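Local coordinates for protein putative polyketide cyclase SMa1630 (Sinorhizobium meliloti 1021, PDB 4U13) that probably acts as a polyketide cyclase of the SnoaL-like family, within the NTF2 clan, at residues V53-K56 / S60-A63. Numbering follows the deposited sequence.
Sequences VAAK and SYVA
Lys56 reaches across one face of the Tyr61 ring. Its NZ lies 4.3 Å from the ring centroid, 25° off the ring normal, which makes a cation-pi contact. The lysine chain crosses the tyrosine side chain at about a right angle. It is bent at chi2, and its far half then passes over the phenol end, with CE 3.8 Å from Tyr61 OH. The ammonium group has its strongest polar partner in Asp17, whose backbone O accepts a hydrogen bond from NZ. A weak bond to Asn20 OD1 adds to this. Asp17 bonds to Tyr61 as well, but only weakly, through OD1 to the phenol OH.

Apolar and edge contacts come from Ala55. Its CB touches Tyr61 CE1 at 3.9 Å. Its backbone O sits near the ring plane at the edge, 3.7 Å from Tyr61 CD1. Tyr61 CG stands between the backbone N and the carbonyl carbon (chi1 63°), which sets the ring alongside Ala55 with the end of Lys56 over its face. Replacing Tyr61 by an alanine would probably open a gap beside Ala55 and leave the Lys56 ammonium without its aromatic face.

One backbone hydrogen bond joins the segments. Ser60 N donates to Lys56 O at 2.8 Å, with an N-H...O angle of 145°. This is an i to i+4 bond, and it carries the helical pattern to the first residue beyond the helix. Ser60 has positive phi and turns the chain out of the helix.

The contact lies at the surface, at the exit from helix 44-59 into strand 62-71 of the SnoaL-like domain. That strand is outermost in the mixed sheet within this chain. Val62 pairs with Ser82 of strand 74-82, while Asp17 brings in helix 8-19.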
loop_
_atom_site.group_PDB
_atom_site.type_symbol
_atom_site.label_atom_id
_atom_site.label_comp_id
_atom_site.label_asym_id
_atom_site.label_seq_id
_atom_site.Cartn_x
_atom_site.Cartn_y
_atom_site.Cartn_z
ATOM N N VAL A 53 13.785 10.897 -3.865
ATOM C CA VAL A 53 14.195 10.384 -5.163
ATOM C C VAL A 53 15.508 9.546 -5.123
ATOM O O VAL A 53 15.533 8.415 -5.634
ATOM C CB VAL A 53 14.302 11.544 -6.169
ATOM C CG1 VAL A 53 14.936 11.091 -7.481
ATOM C CG2 VAL A 53 12.898 12.120 -6.478
ATOM N N ALA A 54 16.571 10.079 -4.498
ATOM C CA ALA A 54 17.832 9.344 -4.366
ATOM C C ALA A 54 17.673 7.992 -3.615
ATOM O O ALA A 54 18.280 6.996 -4.000
ATOM C CB ALA A 54 18.902 10.193 -3.684
ATOM N N ALA A 55 16.860 7.966 -2.570
ATOM C CA ALA A 55 16.693 6.773 -1.815
ATOM C C ALA A 55 15.977 5.712 -2.628
ATOM O O ALA A 55 16.272 4.524 -2.510
ATOM C CB ALA A 55 15.943 7.071 -0.519
ATOM N N LYS A 56 15.037 6.119 -3.454
ATOM C CA LYS A 56 14.337 5.188 -4.332
ATOM C C LYS A 56 15.270 4.602 -5.357
ATOM O O LYS A 56 15.232 3.395 -5.594
ATOM C CB LYS A 56 13.226 5.922 -5.059
ATOM C CG LYS A 56 12.083 6.329 -4.158
ATOM C CD LYS A 56 11.003 5.293 -4.208
ATOM C CE LYS A 56 9.832 5.648 -3.296
ATOM N NZ LYS A 56 9.244 4.348 -2.894
ATOM N N SER A 60 15.362 0.980 -4.263
ATOM C CA SER A 60 14.021 0.491 -4.675
ATOM C C SER A 60 13.273 -0.145 -3.486
ATOM O O SER A 60 12.772 -1.269 -3.563
ATOM C CB SER A 60 14.184 -0.552 -5.781
ATOM O OG SER A 60 14.900 -0.023 -6.891
ATOM N N TYR A 61 13.237 0.560 -2.373
ATOM C CA TYR A 61 12.743 -0.022 -1.120
ATOM C C TYR A 61 11.225 -0.034 -1.037
ATOM O O TYR A 61 10.569 0.761 -1.660
ATOM C CB TYR A 61 13.252 0.775 0.088
ATOM C CG TYR A 61 12.745 2.222 0.101
ATOM C CD1 TYR A 61 13.447 3.230 -0.549
ATOM C CD2 TYR A 61 11.561 2.555 0.738
ATOM C CE1 TYR A 61 12.985 4.519 -0.564
ATOM C CE2 TYR A 61 11.098 3.872 0.765
ATOM C CZ TYR A 61 11.799 4.867 0.089
ATOM O OH TYR A 61 11.363 6.208 0.089
ATOM N N VAL A 62 10.723 -0.895 -0.168
ATOM C CA VAL A 62 9.372 -0.886 0.307
ATOM C C VAL A 62 9.406 -0.616 1.862
ATOM O O VAL A 62 10.067 -1.334 2.589
ATOM C CB VAL A 62 8.750 -2.272 -0.062
ATOM C CG1 VAL A 62 7.510 -2.637 0.761
ATOM C CG2 VAL A 62 8.424 -2.354 -1.559
ATOM N N ALA A 63 8.705 0.422 2.349
ATOM C CA ALA A 63 8.430 0.658 3.768
ATOM C C ALA A 63 7.020 0.235 4.111
ATOM O O ALA A 63 6.073 0.768 3.594
ATOM C CB ALA A 63 8.597 2.116 4.120
#